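Local coordinates for transcriptional regulator, ROK family (Vibrio cholerae O1 biovar eltor, PDB 1Z05), which probably binds DNA as a zinc-containing transcriptional regulator of the ROK family, a homologue of Mlc from Escherichia coli linked to carbohydrate metabolism, at residues Gly285-Glu288 with Thr289-Ser292; Gln339-Gly342 with Arg343-Ala347. All blocks are in the same frame, centred on the assembly; numbering follows the deposited sequence. Where two conformers were deposited one is given.

Contact 1 (Gly285-Glu288 with Thr289-Ser292). With ZN (zinc ion), chain B.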
ATOM      1  N   GLY A 285     -12.943 -24.187  -1.310  1.00 38.24           N
ATOM      2  CA  GLY A 285     -11.845 -24.038  -2.268  1.00 37.76           C
ATOM      3  C   GLY A 285     -10.781 -23.000  -1.951  1.00 36.29           C
ATOM      4  O   GLY A 285      -9.993 -22.631  -2.826  1.00 35.29           O
ATOM      5  N   CYS A 286     -10.759 -22.530  -0.699  1.00 36.16           N
ATOM      6  CA  CYS A 286      -9.753 -21.579  -0.216  1.00 34.64           C
ATOM      7  C   CYS A 286      -8.336 -22.127  -0.378  1.00 34.93           C
ATOM      8  O   CYS A 286      -8.126 -23.339  -0.306  1.00 34.99           O
ATOM      9  CB  CYS A 286     -10.022 -21.239   1.259  1.00 33.96           C
ATOM     10  SG  CYS A 286     -11.619 -20.425   1.563  1.00 35.23           S
ATOM     11  N   LEU A 287      -7.361 -21.245  -0.596  1.00 33.91           N
ATOM     12  CA  LEU A 287      -5.967 -21.668  -0.691  1.00 34.13           C
ATOM     13  C   LEU A 287      -5.509 -22.517   0.509  1.00 35.22           C
ATOM     14  O   LEU A 287      -4.785 -23.495   0.344  1.00 34.64           O
ATOM     15  CB  LEU A 287      -5.031 -20.463  -0.878  1.00 32.57           C
ATOM     16  CG  LEU A 287      -3.534 -20.728  -1.035  1.00 34.38           C
ATOM     17  CD1 LEU A 287      -3.219 -21.504  -2.344  1.00 35.12           C
ATOM     18  CD2 LEU A 287      -2.739 -19.421  -1.000  1.00 34.59           C
ATOM     19  N   GLU A 288      -5.920 -22.160   1.719  1.00 37.08           N
ATOM     20  CA  GLU A 288      -5.426 -22.933   2.859  1.00 41.11           C
ATOM     21  C   GLU A 288      -5.973 -24.370   2.967  1.00 41.13           C
ATOM     22  O   GLU A 288      -5.453 -25.167   3.747  1.00 42.79           O
ATOM     23  CB  GLU A 288      -5.503 -22.153   4.178  1.00 41.94           C
ATOM     24  CG  GLU A 288      -6.857 -21.950   4.768  1.00 48.12           C
ATOM     25  CD  GLU A 288      -6.744 -21.367   6.169  1.00 55.11           C
ATOM     26  OE1 GLU A 288      -5.943 -20.419   6.376  1.00 57.01           O
ATOM     27  OE2 GLU A 288      -7.444 -21.868   7.067  1.00 58.94           O
ATOM     28  N   THR A 289      -6.982 -24.703   2.159  1.00 40.93           N
ATOM     29  CA  THR A 289      -7.502 -26.076   2.094  1.00 40.88           C
ATOM     30  C   THR A 289      -6.556 -27.011   1.331  1.00 41.43           C
ATOM     31  O   THR A 289      -6.704 -28.235   1.399  1.00 42.10           O
ATOM     32  CB  THR A 289      -8.909 -26.165   1.443  1.00 40.34           C
ATOM     33  OG1 THR A 289      -8.834 -25.813   0.052  1.00 38.68           O
ATOM     34  CG2 THR A 289      -9.901 -25.259   2.158  1.00 40.28           C
ATOM     35  N   VAL A 290      -5.601 -26.436   0.598  1.00 40.20           N
ATOM     36  CA  VAL A 290      -4.684 -27.225  -0.211  1.00 40.63           C
ATOM     37  C   VAL A 290      -3.208 -26.897   0.064  1.00 42.09           C
ATOM     38  O   VAL A 290      -2.315 -27.605  -0.411  1.00 42.51           O
ATOM     39  CB  VAL A 290      -4.964 -27.065  -1.750  1.00 40.27           C
ATOM     40  CG1 VAL A 290      -6.358 -27.535  -2.122  1.00 40.48           C
ATOM     41  CG2 VAL A 290      -4.750 -25.615  -2.212  1.00 40.53           C
ATOM     42  N   ALA A 291      -2.945 -25.826   0.810  1.00 40.96           N
ATOM     43  CA  ALA A 291      -1.577 -25.315   0.904  1.00 41.03           C
ATOM     44  C   ALA A 291      -1.057 -25.079   2.321  1.00 40.98           C
ATOM     45  O   ALA A 291       0.116 -24.750   2.511  1.00 42.63           O
ATOM     46  CB  ALA A 291      -1.418 -24.064   0.048  1.00 40.14           C
ATOM     47  N   SER A 292      -1.917 -25.260   3.313  1.00 42.04           N
ATOM     48  CA  SER A 292      -1.499 -25.193   4.709  1.00 42.25           C
ATOM     49  C   SER A 292      -0.650 -26.430   5.001  1.00 42.91           C
ATOM     50  O   SER A 292      -0.730 -27.422   4.259  1.00 41.21           O
ATOM     51  CB  SER A 292      -2.722 -25.179   5.621  1.00 42.70           C
ATOM     52  OG  SER A 292      -3.385 -26.434   5.617  1.00 43.52           O
TER
HETATM   53 ZN    ZN B 406     -11.518 -20.078   3.801  1.00 33.30          ZN
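In the zinc site of this ROK-family protein, the last cysteine ligand leads directly into a short helical turn, and C286 and T289 meet where the one becomes the other. C286 SG binds the zinc ion at 2.3 Å, the other ligands being H269, C279 and C281. The carbonyl of the same residue faces the turn and is gripped twice by T289. The hydroxyl T289 OG1 reaches C286 O at 2.6 Å in the carbonyl plane, and T289 N donates to the same C286 O at 3.0 Å. A chi1 of 67° sets OG1 between the backbone N and the carbonyl carbon and turns it toward C286 O, while T289 CG2 lies 4.1 Å from C286 CB. One residue on, V290 N donates to L287 O at 3.1 Å. L287 sends its CD1 branch alongside the turn to A291 CB, 3.9 Å away, and also touches Y344 and A348 of helix 332-356. At the far end S292 is the N-cap of helix 293-305: its OG is hydrogen-bonded with A295 N and also donates to E288 O, 3.1 Å away and nearly along the C=O axis.

Contact 2 (Gln339-Gly342 with Arg343-Ala347). With SO4 (sulfate ion), chain H.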
ATOM      1  N   GLN A 339       4.970 -30.541  -6.122  1.00 33.73           N
ATOM      2  CA  GLN A 339       4.664 -29.872  -7.396  1.00 34.34           C
ATOM      3  C   GLN A 339       3.243 -29.317  -7.393  1.00 34.31           C
ATOM      4  O   GLN A 339       3.029 -28.179  -7.800  1.00 35.39           O
ATOM      5  CB  GLN A 339       4.929 -30.788  -8.608  1.00 33.27           C
ATOM      6  CG  GLN A 339       6.413 -31.056  -8.825  1.00 33.91           C
ATOM      7  CD  GLN A 339       6.687 -32.117  -9.875  1.00 35.19           C
ATOM      8  OE1 GLN A 339       5.829 -32.953 -10.177  1.00 37.49           O
ATOM      9  NE2 GLN A 339       7.895 -32.097 -10.427  1.00 33.50           N
ATOM     10  N   GLN A 340       2.289 -30.107  -6.912  0.60 34.82           N
ATOM     11  CA  GLN A 340       0.905 -29.659  -6.777  0.60 36.09           C
ATOM     12  C   GLN A 340       0.781 -28.434  -5.860  0.60 35.60           C
ATOM     13  O   GLN A 340       0.048 -27.495  -6.164  0.60 35.16           O
ATOM     14  CB  GLN A 340       0.025 -30.801  -6.266  0.60 37.24           C
ATOM     15  CG  GLN A 340      -1.458 -30.482  -6.262  0.60 38.15           C
ATOM     16  CD  GLN A 340      -2.308 -31.629  -5.744  0.60 39.57           C
ATOM     17  OE1 GLN A 340      -2.127 -32.784  -6.135  0.60 44.71           O
ATOM     18  NE2 GLN A 340      -3.249 -31.310  -4.864  0.60 42.80           N
ATOM     19  N   LEU A 341       1.502 -28.460  -4.741  1.00 35.51           N
ATOM     20  CA  LEU A 341       1.596 -27.312  -3.838  1.00 35.79           C
ATOM     21  C   LEU A 341       2.116 -26.074  -4.579  1.00 34.97           C
ATOM     22  O   LEU A 341       1.540 -24.993  -4.459  1.00 36.01           O
ATOM     23  CB  LEU A 341       2.512 -27.626  -2.652  1.00 34.50           C
ATOM     24  CG  LEU A 341       2.829 -26.469  -1.692  1.00 36.17           C
ATOM     25  CD1 LEU A 341       1.582 -25.928  -1.007  1.00 34.87           C
ATOM     26  CD2 LEU A 341       3.844 -26.920  -0.647  1.00 37.15           C
ATOM     27  N   GLY A 342       3.202 -26.245  -5.329  1.00 35.06           N
ATOM     28  CA  GLY A 342       3.775 -25.181  -6.155  1.00 33.97           C
ATOM     29  C   GLY A 342       2.809 -24.569  -7.154  1.00 35.60           C
ATOM     30  O   GLY A 342       2.812 -23.359  -7.366  1.00 35.39           O
ATOM     31  N   ARG A 343       1.975 -25.401  -7.773  1.00 36.37           N
ATOM     32  CA  ARG A 343       0.970 -24.906  -8.706  1.00 36.56           C
ATOM     33  C   ARG A 343      -0.036 -23.972  -8.035  1.00 37.83           C
ATOM     34  O   ARG A 343      -0.347 -22.900  -8.563  1.00 37.09           O
ATOM     35  CB  ARG A 343       0.279 -26.064  -9.451  1.00 36.35           C
ATOM     36  CG  ARG A 343       1.236 -26.752 -10.449  1.00 35.41           C
ATOM     37  CD  ARG A 343       0.523 -27.649 -11.458  1.00 36.02           C
ATOM     38  NE  ARG A 343      -0.175 -28.759 -10.805  1.00 36.16           N
ATOM     39  CZ  ARG A 343       0.394 -29.918 -10.479  1.00 36.90           C
ATOM     40  NH1 ARG A 343       1.676 -30.140 -10.748  1.00 36.31           N
ATOM     41  NH2 ARG A 343      -0.326 -30.863  -9.897  1.00 34.07           N
ATOM     42  N   TYR A 344      -0.509 -24.368  -6.857  1.00 38.55           N
ATOM     43  CA  TYR A 344      -1.447 -23.557  -6.093  1.00 39.56           C
ATOM     44  C   TYR A 344      -0.814 -22.267  -5.563  1.00 39.27           C
ATOM     45  O   TYR A 344      -1.434 -21.206  -5.619  1.00 38.30           O
ATOM     46  CB  TYR A 344      -2.044 -24.371  -4.950  1.00 39.78           C
ATOM     47  CG  TYR A 344      -3.103 -25.368  -5.380  1.00 41.39           C
ATOM     48  CD1 TYR A 344      -4.224 -24.954  -6.102  1.00 39.93           C
ATOM     49  CD2 TYR A 344      -3.006 -26.713  -5.023  1.00 41.88           C
ATOM     50  CE1 TYR A 344      -5.212 -25.863  -6.485  1.00 45.11           C
ATOM     51  CE2 TYR A 344      -3.995 -27.630  -5.391  1.00 45.36           C
ATOM     52  CZ  TYR A 344      -5.089 -27.196  -6.120  1.00 45.38           C
ATOM     53  OH  TYR A 344      -6.068 -28.088  -6.491  1.00 49.67           O
ATOM     54  N   LEU A 345       0.407 -22.370  -5.046  1.00 38.17           N
ATOM     55  CA  LEU A 345       1.167 -21.190  -4.616  1.00 38.66           C
ATOM     56  C   LEU A 345       1.448 -20.253  -5.788  1.00 38.07           C
ATOM     57  O   LEU A 345       1.317 -19.042  -5.656  1.00 38.18           O
ATOM     58  CB  LEU A 345       2.482 -21.589  -3.942  1.00 38.20           C
ATOM     59  CG  LEU A 345       2.350 -22.313  -2.607  1.00 39.11           C
ATOM     60  CD1 LEU A 345       3.727 -22.774  -2.141  1.00 41.23           C
ATOM     61  CD2 LEU A 345       1.666 -21.434  -1.559  1.00 43.79           C
ATOM     62  N   GLY A 346       1.823 -20.830  -6.930  1.00 36.77           N
ATOM     63  CA  GLY A 346       2.041 -20.084  -8.155  1.00 36.58           C
ATOM     64  C   GLY A 346       0.824 -19.285  -8.595  1.00 36.66           C
ATOM     65  O   GLY A 346       0.962 -18.154  -9.054  1.00 36.69           O
ATOM     66  N   ALA A 347      -0.365 -19.878  -8.471  1.00 36.36           N
ATOM     67  CA  ALA A 347      -1.620 -19.184  -8.760  1.00 36.11           C
ATOM     68  C   ALA A 347      -1.837 -17.974  -7.836  1.00 35.30           C
ATOM     69  O   ALA A 347      -2.213 -16.892  -8.287  1.00 34.60           O
ATOM     70  CB  ALA A 347      -2.815 -20.162  -8.670  1.00 36.63           C
TER
HETATM   71  S   SO4 H 412      -3.548 -27.897 -10.048  0.50 65.06           S
HETATM   72  O1  SO4 H 412      -3.467 -26.510  -9.593  0.50 63.22           O
HETATM   73  O2  SO4 H 412      -2.799 -28.045 -11.291  0.50 64.55           O
HETATM   74  O3  SO4 H 412      -2.991 -28.790  -9.036  0.50 63.37           O
HETATM   75  O4  SO4 H 412      -4.947 -28.244 -10.287  0.50 64.72           O
HETATM   76  O   HOH W   1       3.255 -32.593 -10.965  0.50 29.81           O
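R343 folds back over the preceding turn, its CB 3.6 Å from Q340 O and its CG 3.5 Å from Q339 O. The chain then bends at chi3 (-62°), which turns the guanidinium back over the backbone of Q339 and Q340. CD passes a sulfate ion, probably from the crystallisation liquor, and R343 NE donates to sulfate O2 at 2.8 Å; longer, weak bonds run from NE and NH2 to O3. The sulfate sits at the edge of the guanidinium, while Q340 CA lies 3.5 Å above one face, toward the rim. At the tip R343 NH1 donates to a water that also lies 2.7 Å from Q339 OE1, where it probably donates, a bridge between side chains four residues apart. This is the i to i+4 spacing of helix 332-356, repeated in the backbone bonds R343 N to Q339 O, Y344 N to Q340 O, L345 N to L341 O and G346 N to G342 O. On another side of the helix, L341 CG meets L345 CD1 at 3.8 Å, an apolar contact. In one of two conformers Q340 runs beside Y344; sulfate O1 stands 3.6 Å above one face of the Y344 ring, toward the rim.

V290 and A291 of contact 1 pack on Y344 and L341 of contact 2. V290 CG2 touches Y344 CD2 at 3.5 Å, and A291 CB reaches L341 CD1 at 3.7 Å, so the turn after the zinc ligands packs against helix 332-356. Contact 1 is largely buried; it joins a metal-bound loop to the next helix through an irregular turn whose carbonyls take hydroxyl as well as backbone donors. Contact 2 lies within one long, regular helix and is divided: leucines and glycines are buried, whereas its exposed arginine meets water and sulfate. Helix 293-305 borders both, capped by a serine of contact 1 and touched by Q340 and L341 of contact 2.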